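Tyrosine--tRNA ligase (PDB 2CYA) probably charges tRNA(Tyr) with tyrosine in two steps, activating the amino acid with ATP and then passing it to the acceptor end of the tRNA. Local coordinates at residues I13-V18 with M56-D61; Y42-V47 with E73-A78; I131-R136 with E199-K204; D252-I257 with V337-R342; K269-N274 with D315-R320. All coordinates share one frame; numbering follows the deposited sequence.

Interaction 1. Residues I13-V18 with M56-D61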
# COMPACT_ATOMS: atom_id res chain seq x y z
N ILE A 13 -12.18 32.52 1.76
CA ILE A 13 -11.43 31.27 1.85
C ILE A 13 -10.11 31.48 2.59
O ILE A 13 -9.72 30.65 3.41
CB ILE A 13 -11.13 30.70 0.43
CG1 ILE A 13 -12.42 30.20 -0.21
CG2 ILE A 13 -10.10 29.59 0.50
CD1 ILE A 13 -12.28 29.85 -1.67
N ALA A 14 -9.43 32.59 2.31
CA ALA A 14 -8.15 32.86 2.95
C ALA A 14 -8.20 33.28 4.41
O ALA A 14 -7.25 33.06 5.15
CB ALA A 14 -7.39 33.91 2.15
N ARG A 15 -9.31 33.89 4.81
CA ARG A 15 -9.46 34.39 6.18
C ARG A 15 -9.01 33.41 7.27
O ARG A 15 -9.50 32.28 7.36
CB ARG A 15 -10.92 34.83 6.41
CG ARG A 15 -11.81 33.84 7.15
CD ARG A 15 -13.27 33.84 6.67
NE ARG A 15 -13.97 35.07 6.98
CZ ARG A 15 -15.23 35.13 7.42
NH1 ARG A 15 -15.92 34.01 7.61
NH2 ARG A 15 -15.79 36.30 7.68
N ASN A 16 -8.03 33.85 8.06
CA ASN A 16 -7.48 33.10 9.18
C ASN A 16 -6.62 31.87 8.90
O ASN A 16 -6.25 31.14 9.81
CB ASN A 16 -8.62 32.74 10.13
CG ASN A 16 -9.16 33.95 10.87
OD1 ASN A 16 -8.39 34.71 11.48
ND2 ASN A 16 -10.48 34.14 10.81
N THR A 17 -6.30 31.64 7.63
CA THR A 17 -5.46 30.52 7.30
C THR A 17 -4.00 30.90 7.54
O THR A 17 -3.66 32.09 7.57
CB THR A 17 -5.65 30.14 5.83
OG1 THR A 17 -5.34 31.26 5.00
CG2 THR A 17 -7.10 29.74 5.59
N VAL A 18 -3.15 29.90 7.73
CA VAL A 18 -1.73 30.11 7.95
C VAL A 18 -1.04 30.29 6.59
O VAL A 18 -0.09 31.06 6.45
CB VAL A 18 -1.08 28.89 8.65
CG1 VAL A 18 0.44 29.06 8.71
CG2 VAL A 18 -1.64 28.74 10.05
N MET A 56 -13.30 23.32 11.18
CA MET A 56 -14.73 23.19 10.90
C MET A 56 -15.26 24.54 10.38
O MET A 56 -16.05 24.59 9.45
CB MET A 56 -15.49 22.75 12.15
CG MET A 56 -15.19 21.31 12.58
SD MET A 56 -15.96 20.89 14.17
CE MET A 56 -15.47 19.13 14.38
N TYR A 57 -14.81 25.63 10.98
CA TYR A 57 -15.25 26.97 10.55
C TYR A 57 -14.74 27.24 9.14
O TYR A 57 -15.41 27.91 8.34
CB TYR A 57 -14.71 28.05 11.50
CG TYR A 57 -15.29 27.99 12.91
CD1 TYR A 57 -16.61 27.57 13.13
CD2 TYR A 57 -14.54 28.39 14.01
CE1 TYR A 57 -17.17 27.57 14.40
CE2 TYR A 57 -15.09 28.40 15.29
CZ TYR A 57 -16.41 27.99 15.48
OH TYR A 57 -16.95 28.02 16.75
N LYS A 58 -13.56 26.71 8.82
CA LYS A 58 -12.99 26.90 7.50
C LYS A 58 -13.82 26.11 6.49
O LYS A 58 -14.03 26.56 5.36
CB LYS A 58 -11.52 26.47 7.50
CG LYS A 58 -10.74 26.86 6.25
CD LYS A 58 -11.00 28.30 5.78
CE LYS A 58 -10.69 29.35 6.85
NZ LYS A 58 -10.99 30.72 6.31
N VAL A 59 -14.32 24.94 6.89
CA VAL A 59 -15.16 24.15 5.99
C VAL A 59 -16.36 25.04 5.67
O VAL A 59 -16.77 25.17 4.52
CB VAL A 59 -15.65 22.84 6.65
CG1 VAL A 59 -16.65 22.13 5.74
CG2 VAL A 59 -14.44 21.93 6.93
N LYS A 60 -16.92 25.66 6.71
CA LYS A 60 -18.06 26.56 6.52
C LYS A 60 -17.71 27.65 5.51
O LYS A 60 -18.50 27.92 4.61
CB LYS A 60 -18.48 27.21 7.84
CG LYS A 60 -19.63 28.22 7.66
CD LYS A 60 -20.25 28.63 9.00
CE LYS A 60 -21.33 29.70 8.79
NZ LYS A 60 -22.29 29.79 9.94
N ASP A 61 -16.53 28.26 5.64
CA ASP A 61 -16.11 29.31 4.70
C ASP A 61 -16.03 28.80 3.24
O ASP A 61 -16.54 29.44 2.33
CB ASP A 61 -14.74 29.91 5.06
CG ASP A 61 -14.76 30.74 6.35
OD1 ASP A 61 -15.86 31.05 6.84
OD2 ASP A 61 -13.67 31.10 6.86
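R15 and D61 form the charged link of this contact: R15 NH1 gives a hydrogen bond of 3.1 Å, within a salt bridge, to D61 OD1. The carboxylate oxygen lies close to the guanidinium plane, but the bond reaches it from above the carboxylate plane, the two flat groups being turned 56° apart. K58 works at the other side of the same acid, although the 2.8 Å between K58 NZ and D61 OD2 is less certain because OD2 is modelled too near a neighbouring atom. The ammonium also donates to I13 O, 3.2 Å from K58 NZ and met from above the carbonyl plane, and to R15 O in a bond modelled doubtfully short. K58 CG stands anti to the backbone N (chi1 -169°), and bends at the next two torsions carry NZ into the end of helix 5-14. There a type II turn runs from A14 to T17, with T17 OG1 2.6 Å from A14 O. Packing is slight: T17 CG2 lies 3.8 Å from K58 CE. R15 NH2 has a second acidic partner in D288; with a leucine here, D61 OD1 would probably lose its cationic mate across the contact, and D288 a salt bridge. Helices 5-14 and 51-64 meet beside the sheet: I13 and T17 rest on I209 of strand 207-211, K58 on T211 and L182 of strand 180-184, V59 on M102 of helix 88-104.

Interaction 2. Residues Y42-V47 with E73-A78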
# COMPACT_ATOMS: atom_id res chain seq x y z
N TYR A 42 -9.52 13.95 8.03
CA TYR A 42 -9.07 13.98 9.41
C TYR A 42 -9.23 12.62 10.04
O TYR A 42 -10.12 11.85 9.66
CB TYR A 42 -9.89 15.01 10.19
CG TYR A 42 -11.23 14.48 10.62
CD1 TYR A 42 -11.42 13.95 11.89
CD2 TYR A 42 -12.31 14.44 9.71
CE1 TYR A 42 -12.65 13.37 12.26
CE2 TYR A 42 -13.54 13.87 10.08
CZ TYR A 42 -13.70 13.34 11.35
OH TYR A 42 -14.90 12.78 11.73
N GLU A 43 -8.38 12.32 11.02
CA GLU A 43 -8.46 11.05 11.72
C GLU A 43 -9.46 11.17 12.87
O GLU A 43 -9.32 12.04 13.74
CB GLU A 43 -7.09 10.67 12.32
CG GLU A 43 -5.99 10.29 11.33
CD GLU A 43 -4.64 10.07 12.02
OE1 GLU A 43 -4.60 9.52 13.14
OE2 GLU A 43 -3.60 10.44 11.45
N PRO A 44 -10.51 10.32 12.89
CA PRO A 44 -11.47 10.41 13.99
C PRO A 44 -10.75 9.64 15.10
O PRO A 44 -10.94 8.43 15.28
CB PRO A 44 -12.70 9.67 13.46
CG PRO A 44 -12.53 9.70 11.93
CD PRO A 44 -11.04 9.50 11.78
N SER A 45 -9.90 10.36 15.83
CA SER A 45 -9.06 9.76 16.84
C SER A 45 -9.46 9.92 18.30
O SER A 45 -8.68 9.56 19.19
CB SER A 45 -7.65 10.30 16.66
OG SER A 45 -7.68 11.71 16.78
N GLY A 46 -10.65 10.44 18.55
CA GLY A 46 -11.09 10.64 19.92
C GLY A 46 -12.18 11.69 20.00
O GLY A 46 -12.76 12.07 18.99
N VAL A 47 -12.47 12.18 21.20
CA VAL A 47 -13.50 13.19 21.34
C VAL A 47 -12.99 14.52 20.78
O VAL A 47 -11.87 14.94 21.07
CB VAL A 47 -13.89 13.39 22.83
CG1 VAL A 47 -15.06 14.38 22.93
CG2 VAL A 47 -14.26 12.05 23.46
N GLU A 73 -13.75 10.97 6.43
CA GLU A 73 -13.54 10.42 7.76
C GLU A 73 -12.46 9.39 7.50
O GLU A 73 -12.75 8.28 7.07
CB GLU A 73 -14.85 9.80 8.27
CG GLU A 73 -15.94 10.87 8.35
CD GLU A 73 -17.33 10.36 8.59
OE1 GLU A 73 -17.60 9.17 8.30
OE2 GLU A 73 -18.18 11.17 9.05
N ALA A 74 -11.21 9.79 7.73
CA ALA A 74 -10.03 8.96 7.46
C ALA A 74 -9.84 7.85 8.48
O ALA A 74 -8.83 7.83 9.20
CB ALA A 74 -8.80 9.84 7.41
N THR A 75 -10.80 6.93 8.52
CA THR A 75 -10.78 5.85 9.48
C THR A 75 -9.60 4.90 9.34
O THR A 75 -9.03 4.48 10.34
CB THR A 75 -12.09 5.04 9.44
OG1 THR A 75 -12.22 4.42 8.16
CG2 THR A 75 -13.30 5.97 9.69
N TRP A 76 -9.23 4.57 8.10
CA TRP A 76 -8.11 3.66 7.89
C TRP A 76 -6.80 4.33 8.33
O TRP A 76 -5.90 3.68 8.86
CB TRP A 76 -8.05 3.21 6.42
CG TRP A 76 -9.07 2.14 6.13
CD1 TRP A 76 -10.37 2.09 6.56
CD2 TRP A 76 -8.88 0.96 5.33
NE1 TRP A 76 -10.99 0.96 6.10
CE2 TRP A 76 -10.10 0.24 5.34
CE3 TRP A 76 -7.79 0.44 4.62
CZ2 TRP A 76 -10.26 -0.97 4.67
CZ3 TRP A 76 -7.95 -0.78 3.94
CH2 TRP A 76 -9.17 -1.46 3.97
N HIS A 77 -6.71 5.64 8.14
CA HIS A 77 -5.52 6.36 8.53
C HIS A 77 -5.41 6.33 10.06
O HIS A 77 -4.32 6.16 10.60
CB HIS A 77 -5.61 7.82 8.06
CG HIS A 77 -5.75 7.96 6.58
ND1 HIS A 77 -4.70 8.30 5.76
CD2 HIS A 77 -6.82 7.79 5.76
CE1 HIS A 77 -5.11 8.35 4.51
NE2 HIS A 77 -6.40 8.04 4.48
N ALA A 78 -6.54 6.50 10.75
CA ALA A 78 -6.56 6.49 12.22
C ALA A 78 -6.11 5.11 12.69
O ALA A 78 -5.37 4.97 13.67
CB ALA A 78 -7.97 6.80 12.74
O HOH W 1 -17.33 13.09 10.72
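Y42 and E73, paired as neighbouring parallel strands, send their side chains the same way, and the phenol lies beside the glutamate with Y42 OH 4.0 Å from E73 CG. The tyrosine CG sits between its backbone N and carbonyl carbon (chi1 80°), which lays the ring along the extended glutamate; ring and carboxylate planes are nearly perpendicular, at 89°. One water joins their ends, accepting from Y42 OH at 2.6 Å and donating to E73 OE2 at 2.7 Å. The strands part just after A74 N bonds Y42 O at 3.0 Å. E43 then runs straight along the start of helix 75-80, its CG anti to the carbonyl carbon (chi1 -70°), with E43 CB 4.0 Å from A78 CB and E43 OE1 3.7 Å from A78 CA. P44 closes the side, its CD 4.2 Å from A78 CB. H77 touches E43 CG through its CB, 4.1 Å away, while its ring turns off to meet Y165 edge-to-face. Both acids are answered beyond the contact, buried E73 by R99, E43 by K83, N81 and Y165 OH. As Y165 is a predicted tyrosine-binding residue, E43 and H77 are consistent with a second shell that positions the amino-acid pocket.

Interaction 3. Residues I131-R136 with E199-K204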
# COMPACT_ATOMS: atom_id res chain seq x y z
N ILE A 131 -0.86 2.79 -5.87
CA ILE A 131 0.31 2.20 -6.51
C ILE A 131 0.97 3.15 -7.51
O ILE A 131 2.20 3.31 -7.53
CB ILE A 131 -0.04 0.88 -7.20
CG1 ILE A 131 -0.39 -0.16 -6.14
CG2 ILE A 131 1.15 0.40 -8.03
CD1 ILE A 131 -0.76 -1.49 -6.72
N ARG A 132 0.17 3.79 -8.35
CA ARG A 132 0.74 4.72 -9.31
C ARG A 132 1.46 5.86 -8.58
O ARG A 132 2.53 6.32 -9.01
CB ARG A 132 -0.36 5.21 -10.24
CG ARG A 132 -0.78 4.12 -11.23
CD ARG A 132 -2.10 4.42 -11.86
NE ARG A 132 -2.17 5.83 -12.22
CZ ARG A 132 -3.31 6.50 -12.35
NH1 ARG A 132 -4.47 5.88 -12.13
NH2 ARG A 132 -3.28 7.79 -12.65
N VAL A 133 0.90 6.30 -7.46
CA VAL A 133 1.54 7.36 -6.70
C VAL A 133 2.85 6.85 -6.13
O VAL A 133 3.85 7.56 -6.16
CB VAL A 133 0.66 7.86 -5.54
CG1 VAL A 133 1.47 8.78 -4.66
CG2 VAL A 133 -0.57 8.62 -6.08
N ALA A 134 2.86 5.63 -5.60
CA ALA A 134 4.08 5.08 -5.03
C ALA A 134 5.19 4.89 -6.07
O ALA A 134 6.37 4.90 -5.72
CB ALA A 134 3.78 3.75 -4.35
N LYS A 135 4.82 4.72 -7.33
CA LYS A 135 5.80 4.52 -8.39
C LYS A 135 6.49 5.82 -8.78
O LYS A 135 7.57 5.80 -9.38
CB LYS A 135 5.15 3.90 -9.63
CG LYS A 135 4.71 2.46 -9.45
CD LYS A 135 4.03 1.88 -10.69
CE LYS A 135 4.95 1.89 -11.93
NZ LYS A 135 6.21 1.14 -11.69
N ARG A 136 5.87 6.94 -8.45
CA ARG A 136 6.40 8.24 -8.80
C ARG A 136 7.04 9.00 -7.65
O ARG A 136 7.23 10.22 -7.74
CB ARG A 136 5.31 9.11 -9.41
CG ARG A 136 5.49 9.35 -10.87
CD ARG A 136 4.51 8.57 -11.70
NE ARG A 136 5.20 7.90 -12.79
CZ ARG A 136 4.60 7.35 -13.84
NH1 ARG A 136 3.27 7.40 -13.94
NH2 ARG A 136 5.32 6.74 -14.77
N GLU A 199 1.21 16.27 -11.55
CA GLU A 199 1.42 16.37 -13.00
C GLU A 199 2.01 15.09 -13.59
O GLU A 199 1.62 14.66 -14.67
CB GLU A 199 2.26 17.62 -13.33
CG GLU A 199 1.49 18.92 -13.05
CD GLU A 199 2.30 20.20 -13.26
OE1 GLU A 199 3.46 20.14 -13.73
OE2 GLU A 199 1.75 21.29 -12.96
N LYS A 200 2.90 14.44 -12.86
CA LYS A 200 3.48 13.18 -13.32
C LYS A 200 2.41 12.12 -13.56
O LYS A 200 2.54 11.31 -14.48
CB LYS A 200 4.50 12.66 -12.31
CG LYS A 200 5.73 13.51 -12.23
CD LYS A 200 6.63 13.08 -11.09
CE LYS A 200 7.82 14.00 -11.00
NZ LYS A 200 8.67 13.68 -9.83
N LEU A 201 1.37 12.11 -12.74
CA LEU A 201 0.28 11.14 -12.88
C LEU A 201 -0.91 11.64 -13.67
O LEU A 201 -1.91 10.94 -13.78
CB LEU A 201 -0.25 10.73 -11.49
CG LEU A 201 0.59 9.86 -10.56
CD1 LEU A 201 1.97 10.44 -10.38
CD2 LEU A 201 -0.13 9.76 -9.23
N GLY A 202 -0.85 12.85 -14.21
CA GLY A 202 -2.00 13.33 -14.95
C GLY A 202 -3.17 13.65 -14.04
O GLY A 202 -4.32 13.58 -14.45
N ARG A 203 -2.88 14.01 -12.79
CA ARG A 203 -3.93 14.36 -11.83
C ARG A 203 -3.84 15.85 -11.50
O ARG A 203 -2.78 16.44 -11.62
CB ARG A 203 -3.75 13.55 -10.54
CG ARG A 203 -4.12 12.09 -10.69
CD ARG A 203 -5.62 12.00 -10.85
NE ARG A 203 -6.02 10.67 -11.28
CZ ARG A 203 -7.25 10.19 -11.16
NH1 ARG A 203 -8.20 10.94 -10.60
NH2 ARG A 203 -7.52 8.97 -11.59
N LYS A 204 -4.95 16.44 -11.07
CA LYS A 204 -4.99 17.86 -10.71
C LYS A 204 -4.04 18.18 -9.55
O LYS A 204 -4.06 17.50 -8.51
CB LYS A 204 -6.40 18.27 -10.30
CG LYS A 204 -7.49 18.19 -11.36
CD LYS A 204 -8.84 18.43 -10.67
CE LYS A 204 -10.01 18.46 -11.63
NZ LYS A 204 -11.28 18.57 -10.83
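L201 sets both methyls on V133 and R136 at the end of helix 124-135. L201 CD2 meets V133 CG2 at 3.4 Å, tighter than an ordinary van der Waals contact, the two side chains crossing at about a right angle. L201 CD1 lies against the aliphatic part of R136, 3.4 Å from R136 CD, where leucine and arginine slide past each other in opposite directions. K200 flanks this pair, its CB 3.7 Å from R136 CG. With L201 CG anti to the carbonyl carbon (chi1 -70°) and chi2 at 52°, one methyl serves the valine and the other the arginine. R132 adds a polar fringe: its NH2 is 3.6 Å from L201 O, which lies at the edge of the guanidinium and in its plane, too long for a hydrogen bond. What presents L201 is a Schellman motif ending helix 188-198, with G202 at positive phi as its C-prime residue and G202 N bonded to E199 O at 3.1 Å. Beyond it R203 brings a like charge near, its NE 4.2 Å from R132 NH2. Beneath the contact F174 of helix 161-175 supports V133, L201 and R203 alike, and S171 also touches V133. The other flank of helix 124-135 belongs to the dimer: I131 packs on W76 of the second subunit, and K135 forms a salt bridge with D82 of that chain.

Interaction 4. Residues D252-I257 with V337-R342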
# COMPACT_ATOMS: atom_id res chain seq x y z
N ASP A 252 -16.56 19.16 27.69
CA ASP A 252 -16.08 19.50 29.03
C ASP A 252 -17.15 20.39 29.69
O ASP A 252 -17.84 21.15 29.00
CB ASP A 252 -14.78 20.31 28.99
CG ASP A 252 -13.56 19.46 28.80
OD1 ASP A 252 -13.64 18.25 29.07
OD2 ASP A 252 -12.50 20.00 28.38
N SER A 253 -17.25 20.30 31.01
CA SER A 253 -18.21 21.10 31.77
C SER A 253 -17.73 22.55 31.80
O SER A 253 -16.56 22.82 31.48
CB SER A 253 -18.30 20.58 33.21
OG SER A 253 -17.06 20.75 33.89
N ASP A 254 -18.61 23.47 32.18
CA ASP A 254 -18.24 24.89 32.28
C ASP A 254 -17.11 25.01 33.30
O ASP A 254 -16.19 25.81 33.13
CB ASP A 254 -19.43 25.75 32.76
CG ASP A 254 -20.55 25.85 31.73
OD1 ASP A 254 -21.60 26.43 32.08
OD2 ASP A 254 -20.40 25.38 30.59
N ASP A 255 -17.18 24.22 34.38
CA ASP A 255 -16.14 24.28 35.41
C ASP A 255 -14.80 23.74 34.89
O ASP A 255 -13.75 24.29 35.20
CB ASP A 255 -16.58 23.50 36.64
CG ASP A 255 -15.60 23.66 37.80
OD1 ASP A 255 -15.11 22.62 38.31
OD2 ASP A 255 -15.33 24.81 38.20
N ASP A 256 -14.85 22.67 34.09
CA ASP A 256 -13.62 22.10 33.50
C ASP A 256 -12.96 23.17 32.63
O ASP A 256 -11.74 23.35 32.65
CB ASP A 256 -13.95 20.90 32.62
CG ASP A 256 -14.29 19.65 33.41
OD1 ASP A 256 -14.92 18.74 32.82
OD2 ASP A 256 -13.93 19.57 34.60
N ILE A 257 -13.77 23.88 31.83
CA ILE A 257 -13.24 24.92 30.97
C ILE A 257 -12.61 26.08 31.77
O ILE A 257 -11.57 26.60 31.40
CB ILE A 257 -14.35 25.48 30.03
CG1 ILE A 257 -14.80 24.38 29.06
CG2 ILE A 257 -13.84 26.67 29.23
CD1 ILE A 257 -15.94 24.80 28.14
N VAL A 337 -19.55 29.26 23.49
CA VAL A 337 -19.36 28.56 22.23
C VAL A 337 -19.59 27.07 22.41
O VAL A 337 -20.22 26.42 21.57
CB VAL A 337 -17.93 28.77 21.67
CG1 VAL A 337 -17.71 27.86 20.46
CG2 VAL A 337 -17.72 30.26 21.25
N VAL A 338 -19.09 26.53 23.51
CA VAL A 338 -19.22 25.10 23.77
C VAL A 338 -20.59 24.62 24.24
O VAL A 338 -21.03 23.53 23.86
CB VAL A 338 -18.14 24.66 24.79
CG1 VAL A 338 -18.43 23.27 25.29
CG2 VAL A 338 -16.76 24.71 24.13
N ARG A 339 -21.27 25.43 25.04
CA ARG A 339 -22.58 25.06 25.58
C ARG A 339 -23.51 24.38 24.59
O ARG A 339 -23.94 23.25 24.82
CB ARG A 339 -23.25 26.30 26.20
CG ARG A 339 -24.58 26.02 26.88
CD ARG A 339 -24.94 27.17 27.84
NE ARG A 339 -24.08 27.20 29.03
CZ ARG A 339 -23.75 28.31 29.68
NH1 ARG A 339 -24.21 29.49 29.27
NH2 ARG A 339 -22.95 28.25 30.74
N PRO A 340 -23.83 25.04 23.46
CA PRO A 340 -24.73 24.39 22.50
C PRO A 340 -24.16 23.13 21.83
O PRO A 340 -24.92 22.20 21.52
CB PRO A 340 -25.05 25.51 21.50
CG PRO A 340 -23.85 26.38 21.58
CD PRO A 340 -23.55 26.42 23.06
N ILE A 341 -22.85 23.09 21.60
CA ILE A 341 -22.24 21.91 20.99
C ILE A 341 -22.33 20.74 21.96
O ILE A 341 -22.69 19.61 21.58
CB ILE A 341 -20.77 22.17 20.65
CG1 ILE A 341 -20.70 23.31 19.63
CG2 ILE A 341 -20.10 20.89 20.13
CD1 ILE A 341 -19.33 23.82 19.35
N ARG A 342 -21.99 21.02 23.22
CA ARG A 342 -22.05 20.02 24.27
C ARG A 342 -23.47 19.48 24.38
O ARG A 342 -23.68 18.27 24.54
CB ARG A 342 -21.63 20.66 25.59
CG ARG A 342 -21.54 19.70 26.77
CD ARG A 342 -20.97 20.42 27.97
NE ARG A 342 -21.78 21.60 28.27
CZ ARG A 342 -21.32 22.71 28.83
NH1 ARG A 342 -20.04 22.85 29.17
NH2 ARG A 342 -22.16 23.71 29.02
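R342 places both terminal nitrogens on a single oxygen: NH1 and NH2 each stand 2.9 Å from D254 OD2, approaching from one face of the carboxylate, 34° out of its plane. R342 NH1 also donates to D252 O at 2.8 Å, in the carbonyl plane on a lone pair, and both acceptors lie near the plane of the guanidinium. The other carboxylate oxygen takes R339, whose NH2 is 2.6 Å from D254 OD1 on its syn side. R342 CG is anti to the backbone N (chi1 -176°), and its chain stays extended until a bend at chi3 turns the guanidinium onto both acceptors. R339 has a second partner in E336. Below the ions, I257 CD1 reaches V338 CB tip to tip at 4.0 Å. D254 sits in the first turn of helix 254-262, begun by a capping box in which S253 OG accepts from D256 N at 2.9 Å; both arginines of helix 323-346 bind its N-terminal acid, R342 also the carbonyl before the N-cap.

Interaction 5. Residues K269-N274 with D315-R320. With SO4 (sulfate ion), chain E.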
# COMPACT_ATOMS: atom_id res chain seq x y z
N LYS A 269 2.08 40.08 27.89
CA LYS A 269 2.50 40.78 26.67
C LYS A 269 3.00 39.89 25.53
O LYS A 269 3.29 40.38 24.44
CB LYS A 269 3.59 41.81 27.02
CG LYS A 269 3.19 42.88 28.03
CD LYS A 269 4.34 43.88 28.25
CE LYS A 269 3.97 44.97 29.26
NZ LYS A 269 5.07 45.96 29.50
N GLN A 270 3.09 38.58 25.76
CA GLN A 270 3.57 37.67 24.73
C GLN A 270 2.44 37.14 23.85
O GLN A 270 1.37 36.78 24.35
CB GLN A 270 4.31 36.49 25.36
CG GLN A 270 5.18 35.72 24.38
CD GLN A 270 5.90 34.55 25.03
OE1 GLN A 270 6.44 34.66 26.13
NE2 GLN A 270 5.92 33.42 24.33
N VAL A 271 2.68 37.10 22.54
CA VAL A 271 1.69 36.62 21.59
C VAL A 271 2.05 35.25 21.02
O VAL A 271 1.20 34.38 20.89
CB VAL A 271 1.51 37.61 20.42
CG1 VAL A 271 0.59 37.02 19.36
CG2 VAL A 271 0.93 38.91 20.95
N GLN A 272 3.33 35.06 20.70
CA GLN A 272 3.79 33.79 20.14
C GLN A 272 3.71 32.64 21.15
O GLN A 272 4.18 32.77 22.28
CB GLN A 272 5.22 33.94 19.63
CG GLN A 272 5.79 32.67 19.01
CD GLN A 272 6.55 32.94 17.72
OE1 GLN A 272 7.52 33.71 17.70
NE2 GLN A 272 6.11 32.30 16.63
N GLY A 273 3.13 31.53 20.73
CA GLY A 273 3.02 30.37 21.61
C GLY A 273 1.93 30.45 22.67
O GLY A 273 1.70 29.48 23.40
N ASN A 274 1.26 31.60 22.76
CA ASN A 274 0.20 31.82 23.73
C ASN A 274 -1.12 31.19 23.22
O ASN A 274 -1.78 31.74 22.34
CB ASN A 274 0.02 33.32 23.94
CG ASN A 274 -0.96 33.65 25.05
OD1 ASN A 274 -1.82 32.84 25.39
ND2 ASN A 274 -0.83 34.85 25.62
N ASP A 315 -3.52 45.86 22.97
CA ASP A 315 -3.75 46.10 24.39
C ASP A 315 -3.06 45.04 25.25
O ASP A 315 -2.62 45.33 26.36
CB ASP A 315 -5.25 46.08 24.69
CG ASP A 315 -5.89 47.44 24.54
OD1 ASP A 315 -5.60 48.13 23.55
OD2 ASP A 315 -6.70 47.81 25.42
N TYR A 316 -2.98 43.81 24.74
CA TYR A 316 -2.33 42.75 25.50
C TYR A 316 -0.83 42.95 25.48
O TYR A 316 -0.15 42.74 26.49
CB TYR A 316 -2.66 41.37 24.93
CG TYR A 316 -2.12 40.24 25.79
CD1 TYR A 316 -2.72 39.93 27.01
CD2 TYR A 316 -0.99 39.53 25.42
CE1 TYR A 316 -2.21 38.94 27.83
CE2 TYR A 316 -0.47 38.53 26.24
CZ TYR A 316 -1.09 38.24 27.44
OH TYR A 316 -0.59 37.27 28.28
N THR A 317 -0.30 43.34 24.32
CA THR A 317 1.13 43.57 24.18
C THR A 317 1.56 44.76 25.03
O THR A 317 2.57 44.70 25.73
CB THR A 317 1.53 43.84 22.72
OG1 THR A 317 1.30 42.66 21.94
CG2 THR A 317 3.00 44.23 22.64
N ASP A 318 0.78 45.84 24.97
CA ASP A 318 1.07 47.04 25.74
C ASP A 318 0.71 46.86 27.21
O ASP A 318 0.26 47.81 27.86
CB ASP A 318 0.31 48.24 25.17
CG ASP A 318 0.54 48.44 23.68
OD1 ASP A 318 1.67 48.17 23.21
OD2 ASP A 318 -0.39 48.89 22.98
N GLY A 319 0.90 45.65 27.73
CA GLY A 319 0.60 45.34 29.12
C GLY A 319 -0.72 45.88 29.63
O GLY A 319 -1.03 45.77 30.82
N ARG A 320 -1.52 46.46 28.74
CA ARG A 320 -2.80 47.04 29.09
C ARG A 320 -3.83 45.97 29.46
O ARG A 320 -4.85 46.26 30.10
CB ARG A 320 -3.32 47.88 27.92
CG ARG A 320 -4.50 48.79 28.25
CD ARG A 320 -4.11 49.87 29.26
NE ARG A 320 -5.20 50.80 29.50
CZ ARG A 320 -5.36 51.49 30.63
NH1 ARG A 320 -4.49 51.35 31.62
NH2 ARG A 320 -6.40 52.31 30.76
S SO4 E . 5.90 37.83 20.80
O1 SO4 E . 6.90 38.94 20.50
O2 SO4 E . 6.68 36.68 21.44
O3 SO4 E . 5.02 38.34 21.79
O4 SO4 E . 5.50 37.34 19.53
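K269, at positive phi (55°), brings its backbone against the end of helix 309-317, its CA only 4.0 Å from T317 CA and giving a CA-H...O contact of 3.3 Å to Y316 O. Its side chain runs out fully extended over the same helix end, CG anti to the carbonyl carbon (chi1 -60°), with K269 CG 3.0 Å from T317 O and K269 CE pressed to 3.4 Å from G319 CA. G319, without a side chain, lets that CE pass close by. Y316 turns its ring inward, and Q270 O meets the ring edge near its plane, 3.2 Å from Y316 CE2. The same carbonyl takes an almost straight bond from N274 ND2, 3.2 Å away, at 172°. N274 ends a type II turn that starts at V271, and it is the N-cap of helix 275-284: its OD1 accepts from L277 N while its amide nitrogen holds the loop. Y316 OH bonds P267 O, and the ring packs on L326 of helix 323-346; a serine in its place would probably leave P267 O without this donor and open a gap beside Q270 O and L326. V271 CG2 touches T317 OG1 at 3.9 Å. On the loop's outer side, V271 N donates to O3 of a sulfate at 2.8 Å, and Q272 N adds a weak bond to O4.

Interaction 2 is the buried member of the set, lying where adjacent parallel strands end near the predicted tyrosine pocket, whereas interaction 3 is at the surface beside the second subunit. Interactions 1, 4 and 5 are partly buried. Interaction 1 rests on an arginine-lysine-aspartate network and interaction 4 on an arginine-aspartate one, and the two touch where Y57 packs on V337; interaction 3 gathers cationic side chains yet depends on leucine packing, and interaction 5 on carbonyls, a ring and an alkyl chain. Helices 309-317 and 323-346, consecutive in sequence, supply one side of interactions 5 and 4. Interactions 3 and 5 stand farthest apart, their centres about 46 Å from each other.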